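Local structure of probable TonB-dependent siderophore receptor PiuA (Acinetobacter baumannii, 5FP1) at residues G482-S487 / I525-D530; A541-E546 / G569-L574; Q27-K32 / V114-V119. The protein probably takes up iron-loaded siderophores through the outer membrane as a TonB-dependent receptor, and may bind ferric enterobactin with micromolar affinity. All coordinates share one frame; numbering follows the deposited sequence. Where two conformers were deposited one is given.

Interaction 1 of 3, residues G482-S487 / I525-D530. With C8E ((hydroxyethyloxy)tri(ethyloxy)octane), chain C.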
# COMPACT_ATOMS: atom_id res chain seq x y z
N GLY A 482 -4.51 4.32 30.46
CA GLY A 482 -5.40 3.31 29.90
C GLY A 482 -6.59 3.89 29.20
O GLY A 482 -7.00 5.01 29.48
N SER A 483 -7.15 3.11 28.27
CA SER A 483 -8.34 3.48 27.53
C SER A 483 -9.17 2.26 27.22
O SER A 483 -8.63 1.18 26.94
CB SER A 483 -7.98 4.14 26.19
OG SER A 483 -8.99 3.86 25.24
N ILE A 484 -10.49 2.43 27.25
CA ILE A 484 -11.41 1.42 26.76
C ILE A 484 -12.40 2.17 25.91
O ILE A 484 -12.89 3.25 26.32
CB ILE A 484 -12.19 0.70 27.89
CG1 ILE A 484 -11.26 0.19 28.97
CG2 ILE A 484 -12.94 -0.49 27.32
CD1 ILE A 484 -12.02 -0.21 30.23
N TYR A 485 -12.67 1.66 24.70
CA TYR A 485 -13.49 2.43 23.78
C TYR A 485 -14.41 1.59 22.96
O TYR A 485 -14.23 0.38 22.83
CB TYR A 485 -12.60 3.30 22.86
CG TYR A 485 -11.80 2.48 21.86
CD1 TYR A 485 -12.33 2.16 20.60
CD2 TYR A 485 -10.54 2.02 22.18
CE1 TYR A 485 -11.59 1.40 19.68
CE2 TYR A 485 -9.79 1.27 21.27
CZ TYR A 485 -10.32 0.97 20.02
OH TYR A 485 -9.57 0.19 19.18
N THR A 486 -15.41 2.28 22.43
CA THR A 486 -16.34 1.77 21.42
C THR A 486 -16.40 2.82 20.33
O THR A 486 -16.50 4.01 20.64
CB THR A 486 -17.77 1.64 21.98
OG1 THR A 486 -17.75 0.89 23.20
CG2 THR A 486 -18.69 0.96 20.97
N SER A 487 -16.40 2.41 19.07
CA SER A 487 -16.54 3.37 17.99
C SER A 487 -17.23 2.82 16.77
O SER A 487 -17.30 1.62 16.54
CB SER A 487 -15.18 3.97 17.61
OG SER A 487 -14.37 3.00 16.97
N ILE A 525 -14.71 -2.28 19.32
CA ILE A 525 -14.47 -2.09 20.72
C ILE A 525 -13.04 -2.45 20.96
O ILE A 525 -12.50 -3.39 20.38
CB ILE A 525 -15.40 -2.97 21.57
CG1 ILE A 525 -15.32 -4.42 21.14
CG2 ILE A 525 -16.82 -2.51 21.43
CD1 ILE A 525 -16.15 -5.33 22.02
N GLY A 526 -12.39 -1.69 21.83
CA GLY A 526 -11.01 -1.93 22.09
C GLY A 526 -10.49 -1.38 23.40
O GLY A 526 -11.20 -0.67 24.15
N THR A 527 -9.24 -1.72 23.66
CA THR A 527 -8.55 -1.19 24.82
C THR A 527 -7.08 -0.96 24.48
O THR A 527 -6.47 -1.70 23.67
CB THR A 527 -8.75 -2.11 26.06
OG1 THR A 527 -8.25 -1.45 27.24
CG2 THR A 527 -8.04 -3.42 25.86
N LYS A 528 -6.51 0.08 25.07
CA LYS A 528 -5.11 0.44 24.88
C LYS A 528 -4.48 0.83 26.20
O LYS A 528 -5.12 1.51 27.00
CB LYS A 528 -4.99 1.63 23.91
CG LYS A 528 -5.66 1.43 22.54
CD LYS A 528 -5.26 2.51 21.54
CE LYS A 528 -6.11 2.40 20.27
NZ LYS A 528 -5.73 3.47 19.32
N TRP A 529 -3.22 0.46 26.40
CA TRP A 529 -2.53 0.68 27.69
C TRP A 529 -1.08 1.02 27.48
O TRP A 529 -0.38 0.30 26.76
CB TRP A 529 -2.61 -0.56 28.59
CG TRP A 529 -3.99 -0.77 29.03
CD1 TRP A 529 -4.98 -1.42 28.35
CD2 TRP A 529 -4.59 -0.25 30.22
NE1 TRP A 529 -6.16 -1.34 29.06
CE2 TRP A 529 -5.95 -0.62 30.20
CE3 TRP A 529 -4.10 0.48 31.31
CZ2 TRP A 529 -6.84 -0.29 31.23
CZ3 TRP A 529 -4.99 0.80 32.34
CH2 TRP A 529 -6.34 0.42 32.28
N ASP A 530 -0.64 2.11 28.09
CA ASP A 530 0.79 2.38 28.26
C ASP A 530 1.25 1.77 29.58
O ASP A 530 0.62 2.01 30.60
CB ASP A 530 1.07 3.88 28.29
CG ASP A 530 1.25 4.49 26.91
OD1 ASP A 530 1.04 3.80 25.89
OD2 ASP A 530 1.59 5.68 26.85
C1 C8E C . -21.25 2.56 24.21
C2 C8E C . -20.58 3.26 25.38
C3 C8E C . -19.09 3.31 25.15
C4 C8E C . -18.32 3.27 26.45
C5 C8E C . -16.84 3.12 26.23
C6 C8E C . -16.48 1.80 25.59
C7 C8E C . -16.32 0.70 26.59
C8 C8E C . -16.55 -0.64 25.91
O9 C8E C . -17.96 -0.86 25.93
C10 C8E C . -18.43 -1.81 24.96
C11 C8E C . -18.15 -3.22 25.43
O12 C8E C . -16.77 -3.36 25.74
C13 C8E C . -16.48 -4.68 26.20
C14 C8E C . -14.99 -4.83 26.47
O15 C8E C . -14.69 -4.53 27.83
C16 C8E C . -14.46 -5.71 28.60
C17 C8E C . -13.55 -5.39 29.78
O18 C8E C . -12.56 -4.47 29.34
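Tyr485 lays its ring over Gly526 where residues 482-487 and 525-530 run antiparallel as neighbouring strands of the TonB-dependent receptor beta-barrel. One tight part of the contact lies on the face that carries Tyr485 and Lys528 and looks to the plug. With CG between its backbone N and carbonyl carbon (chi1 70°), the tyrosine leans across to the other strand, and Gly526 CA sits 3.8 Å from the centroid of the Tyr485 ring, a CH-pi contact over the face that the absence of a side chain on Gly526 permits. Tyr485 OH is held by Glu524, while the extended Lys528 passes Tyr485 CE2 with its CE and gives NZ to the backbone oxygens of Leu37, Thr40 and Lys42, buried among plug-side residues.

On the other face the loose part is confined to Ile484 and Ile525, partly exposed side chains beside a C8E detergent molecule. It lies along Ile484, Thr486 and Ile525, its C7 3.7 Å from Ile484 CG2 and its C10 3.9 Å from Ile525 CG2, consistent with a lipid-facing surface. The far end of this face is tight again, and Trp529 repeats the glycine arrangement: Gly482 CA lies over its six-membered ring, 3.5 Å from the centroid and 15° off the normal. Trp529 NE1 donates to Thr527 OG1, tilted from the indole plane. Anti to its own backbone N (chi1 -170°), Thr527 OG1 donates to Ser483 O at 2.7 Å, and the same oxygen also accepts Lys528 N at 3.0 Å.

Interaction 2 of 3, residues A541-E546 / G569-L574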
# COMPACT_ATOMS: atom_id res chain seq x y z
N ALA A 541 -8.27 -4.98 19.93
CA ALA A 541 -9.51 -4.55 19.32
C ALA A 541 -10.26 -5.72 18.76
O ALA A 541 -9.65 -6.68 18.24
CB ALA A 541 -9.22 -3.54 18.23
N ILE A 542 -11.59 -5.62 18.84
CA ILE A 542 -12.51 -6.59 18.28
C ILE A 542 -13.43 -5.76 17.42
O ILE A 542 -13.85 -4.68 17.82
CB ILE A 542 -13.32 -7.30 19.40
CG1 ILE A 542 -12.41 -8.23 20.18
CG2 ILE A 542 -14.50 -8.06 18.82
CD1 ILE A 542 -12.21 -9.55 19.49
N PHE A 543 -13.76 -6.24 16.23
CA PHE A 543 -14.43 -5.39 15.26
C PHE A 543 -15.21 -6.19 14.24
O PHE A 543 -14.94 -7.36 13.99
CB PHE A 543 -13.42 -4.49 14.53
CG PHE A 543 -12.29 -5.26 13.90
CD1 PHE A 543 -12.41 -5.80 12.64
CD2 PHE A 543 -11.12 -5.45 14.60
CE1 PHE A 543 -11.36 -6.53 12.10
CE2 PHE A 543 -10.08 -6.19 14.08
CZ PHE A 543 -10.20 -6.72 12.82
N ARG A 544 -16.18 -5.53 13.64
CA ARG A 544 -16.74 -5.93 12.37
C ARG A 544 -16.54 -4.79 11.38
O ARG A 544 -17.03 -3.66 11.59
CB ARG A 544 -18.20 -6.30 12.45
CG ARG A 544 -18.79 -6.62 11.07
CD ARG A 544 -20.22 -7.15 11.18
NE ARG A 544 -20.20 -8.42 11.88
CZ ARG A 544 -21.25 -9.00 12.43
NH1 ARG A 544 -22.45 -8.45 12.36
NH2 ARG A 544 -21.11 -10.13 13.07
N THR A 545 -15.74 -5.07 10.36
CA THR A 545 -15.47 -4.14 9.24
C THR A 545 -16.08 -4.81 8.03
O THR A 545 -15.77 -5.97 7.72
CB THR A 545 -13.97 -3.91 9.07
OG1 THR A 545 -13.48 -3.08 10.15
CG2 THR A 545 -13.64 -3.22 7.70
N GLU A 546 -17.02 -4.12 7.39
CA GLU A 546 -17.83 -4.73 6.38
C GLU A 546 -18.22 -3.79 5.28
O GLU A 546 -18.31 -2.58 5.49
CB GLU A 546 -19.12 -5.32 6.98
CG GLU A 546 -20.03 -4.29 7.58
CD GLU A 546 -21.25 -4.90 8.28
OE1 GLU A 546 -21.83 -5.87 7.74
OE2 GLU A 546 -21.60 -4.41 9.37
N GLY A 569 -13.20 -9.62 13.31
CA GLY A 569 -11.81 -9.80 13.62
C GLY A 569 -11.36 -9.33 14.97
O GLY A 569 -12.10 -8.66 15.71
N PHE A 570 -10.12 -9.69 15.24
CA PHE A 570 -9.41 -9.35 16.47
C PHE A 570 -7.99 -8.96 16.13
O PHE A 570 -7.32 -9.61 15.30
CB PHE A 570 -9.42 -10.56 17.40
CG PHE A 570 -8.52 -10.42 18.58
CD1 PHE A 570 -8.81 -9.52 19.58
CD2 PHE A 570 -7.42 -11.23 18.72
CE1 PHE A 570 -8.00 -9.42 20.70
CE2 PHE A 570 -6.58 -11.11 19.82
CZ PHE A 570 -6.88 -10.20 20.81
N GLU A 571 -7.51 -7.89 16.74
CA GLU A 571 -6.14 -7.45 16.52
C GLU A 571 -5.51 -7.17 17.88
O GLU A 571 -6.15 -6.62 18.78
CB GLU A 571 -6.08 -6.14 15.67
CG GLU A 571 -6.36 -6.31 14.18
CD GLU A 571 -6.82 -5.03 13.45
OE1 GLU A 571 -6.93 -3.93 14.06
OE2 GLU A 571 -7.14 -5.15 12.25
N LEU A 572 -4.24 -7.50 18.00
CA LEU A 572 -3.43 -7.23 19.19
C LEU A 572 -2.08 -6.68 18.74
O LEU A 572 -1.50 -7.16 17.76
CB LEU A 572 -3.27 -8.53 19.95
CG LEU A 572 -2.73 -8.63 21.37
CD1 LEU A 572 -3.74 -8.10 22.37
CD2 LEU A 572 -2.48 -10.11 21.64
N GLY A 573 -1.57 -5.67 19.44
CA GLY A 573 -0.30 -5.04 19.12
C GLY A 573 0.49 -4.76 20.40
O GLY A 573 -0.10 -4.48 21.45
N LEU A 574 1.81 -4.87 20.32
CA LEU A 574 2.69 -4.58 21.46
C LEU A 574 3.97 -3.95 20.94
O LEU A 574 4.66 -4.57 20.14
CB LEU A 574 3.02 -5.86 22.26
CG LEU A 574 3.99 -5.67 23.44
CD1 LEU A 574 3.38 -4.83 24.55
CD2 LEU A 574 4.45 -7.01 24.00
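Phe543 and Glu571 cross at about a right angle on one face of the hairpin formed by strands 536-555 and 558-575, the ring and carboxylate planes turned 50° apart. The extended acid side chain brings Glu571 OE2 to 3.5 Å from Phe543 CZ, with its CG and CD alongside CE2. Phe543 reaches over the partner strand because chi1 of 54° tips its ring that way. Gly569 CA then lies 3.9 Å from the centroid of the Phe543 ring, a CH-pi contact over the face made possible by the bare glycine.

On the other face Ile542 and Phe570 meet obliquely: Ile542 CD1 touches Phe570 CD1 at 3.4 Å and also packs against its CB. This pair is at the surface, in a part of the barrel probably facing lipid. Between the faces, two hydrogen-bonded pairs, Ala541 with Glu571 and Phe543 with Gly569, join the backbones.

Arg88 comes to the buried face, forming a salt bridge with Glu571 OE1 and a cation-pi contact with Phe543, and would favour a charged carboxylate. Strand 518-531 flanks the hairpin beside 536-555, strand 582-597 beside 558-575, and plug strand 43-47 packs on Ala541 and Glu571 through Ser43.

Interaction 3 of 3, residues Q27-K32 / V114-V119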
# COMPACT_ATOMS: atom_id res chain seq x y z
N GLN A 27 2.16 9.56 19.23
CA GLN A 27 1.30 10.48 18.50
C GLN A 27 1.46 10.26 17.01
O GLN A 27 2.57 10.11 16.52
CB GLN A 27 1.69 11.94 18.78
CG GLN A 27 1.78 12.31 20.24
CD GLN A 27 0.48 12.82 20.78
OE1 GLN A 27 -0.54 12.84 20.08
NE2 GLN A 27 0.49 13.25 22.04
N SER A 28 0.36 10.35 16.29
CA SER A 28 0.38 10.37 14.85
C SER A 28 0.93 11.69 14.32
O SER A 28 0.71 12.73 14.92
CB SER A 28 -1.03 10.20 14.34
OG SER A 28 -1.09 10.46 12.95
N ALA A 29 1.62 11.64 13.18
CA ALA A 29 2.06 12.87 12.52
C ALA A 29 0.93 13.47 11.69
O ALA A 29 1.05 14.54 11.14
CB ALA A 29 3.29 12.59 11.65
N ASN A 30 -0.20 12.79 11.63
CA ASN A 30 -1.34 13.26 10.88
C ASN A 30 -2.22 14.16 11.76
O ASN A 30 -2.77 13.72 12.78
CB ASN A 30 -2.10 12.02 10.37
CG ASN A 30 -3.33 12.34 9.53
OD1 ASN A 30 -3.79 13.46 9.45
ND2 ASN A 30 -3.89 11.30 8.90
N SER A 31 -2.38 15.42 11.38
CA SER A 31 -3.12 16.38 12.20
C SER A 31 -4.64 16.11 12.24
O SER A 31 -5.39 16.75 13.00
CB SER A 31 -2.81 17.82 11.78
OG SER A 31 -3.49 18.15 10.58
N LYS A 32 -5.11 15.17 11.43
CA LYS A 32 -6.50 14.71 11.55
C LYS A 32 -6.77 13.78 12.75
O LYS A 32 -7.93 13.56 13.11
CB LYS A 32 -6.97 14.06 10.25
CG LYS A 32 -7.13 15.09 9.16
CD LYS A 32 -7.82 14.56 7.95
CE LYS A 32 -7.90 15.63 6.87
NZ LYS A 32 -8.34 14.95 5.64
N VAL A 114 11.10 8.40 3.70
CA VAL A 114 10.01 8.12 4.64
C VAL A 114 10.50 8.09 6.09
O VAL A 114 11.40 7.35 6.43
CB VAL A 114 9.34 6.78 4.32
CG1 VAL A 114 8.24 6.47 5.33
CG2 VAL A 114 8.77 6.78 2.93
N GLU A 115 9.87 8.90 6.94
CA GLU A 115 10.09 8.89 8.40
C GLU A 115 9.40 7.68 9.07
O GLU A 115 10.01 6.92 9.81
CB GLU A 115 9.49 10.20 8.95
CG GLU A 115 9.67 10.40 10.46
CD GLU A 115 11.09 10.81 10.85
OE1 GLU A 115 11.91 11.18 9.98
OE2 GLU A 115 11.40 10.76 12.05
N GLN A 116 8.10 7.52 8.79
CA GLN A 116 7.31 6.42 9.33
C GLN A 116 6.10 6.17 8.45
O GLN A 116 5.78 7.00 7.63
CB GLN A 116 6.85 6.70 10.78
CG GLN A 116 5.90 7.86 10.90
CD GLN A 116 5.87 8.47 12.30
OE1 GLN A 116 6.88 8.49 12.99
NE2 GLN A 116 4.73 8.99 12.69
N VAL A 117 5.45 5.02 8.63
CA VAL A 117 4.27 4.69 7.85
C VAL A 117 3.13 4.45 8.86
O VAL A 117 3.28 3.68 9.79
CB VAL A 117 4.46 3.40 7.03
CG1 VAL A 117 3.22 3.14 6.19
CG2 VAL A 117 5.69 3.49 6.15
N GLU A 118 2.02 5.14 8.67
CA GLU A 118 0.89 5.01 9.56
C GLU A 118 -0.23 4.26 8.87
O GLU A 118 -0.77 4.72 7.82
CB GLU A 118 0.42 6.39 10.01
CG GLU A 118 1.52 7.19 10.69
CD GLU A 118 1.04 8.46 11.35
OE1 GLU A 118 -0.18 8.79 11.28
OE2 GLU A 118 1.91 9.13 11.93
N VAL A 119 -0.60 3.12 9.45
CA VAL A 119 -1.68 2.30 8.91
C VAL A 119 -2.94 2.45 9.76
O VAL A 119 -2.99 1.99 10.92
CB VAL A 119 -1.28 0.84 8.86
CG1 VAL A 119 -2.34 -0.00 8.17
CG2 VAL A 119 0.07 0.67 8.13
O HOH W 1 4.66 10.75 14.97
O HOH W 2 -2.15 8.86 9.27
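A chi1 of 169° swings Ser28 OG opposite its backbone N, and the extended side chain of Glu118 (chi1 -57°) comes to meet it where the N-terminal loop 27-32 crosses strand 116-119 of the plug domain. The carboxylate is gripped at both oxygens. OE1 of Glu118 accepts Ser28 OG at 2.5 Å on its syn side, slightly out of the carboxylate plane, and OE2 takes Ala29 N at 2.8 Å through its syn lone pair, in a nearly straight bond (170°).

Gln116 supplies a further donor from the same strand: its NE2, with the bond close to the amide plane, uses the anti lone pair of Glu118 OE2. Together the three donors hold the buried carboxylate in its rotation and would probably favour its charged form. The loop is shaped from within by an ST turn, in which Ser28 OG also accepts Asn30 N, and by an Asx turn from Asn30 OD1 to Lys32 N.

Ala29 CB rests beside Gln116 NE2. Two waters complete the contact, one joining Gln27 O to Gln116 NE2. The other accepts from Asn30 ND2 at 3.0 Å and donates to Glu118 OE1 at 2.8 Å.

In the fold
Along the chain interaction 3 comes first, in the N-terminal loop and plug, and interactions 1 and 2 follow in the beta-barrel. The two barrel contacts have centres about 12 Å apart and touch: strands 518-531 and 536-555 are consecutive and adjacent, and Ile525 O probably accepts a hydrogen bond from Ile542 N, so 482-493, 518-531, 536-555 and 558-575 form four neighbouring staves. Interaction 3 has its centre about 20 Å from each of theirs, with nearest atoms about 9 and 8 Å away. Strand 43-47 pairs with 114-121; residues just before it meet interaction 1 and the strand itself meets interaction 2, linking the plug to the wall of the barrel it fills.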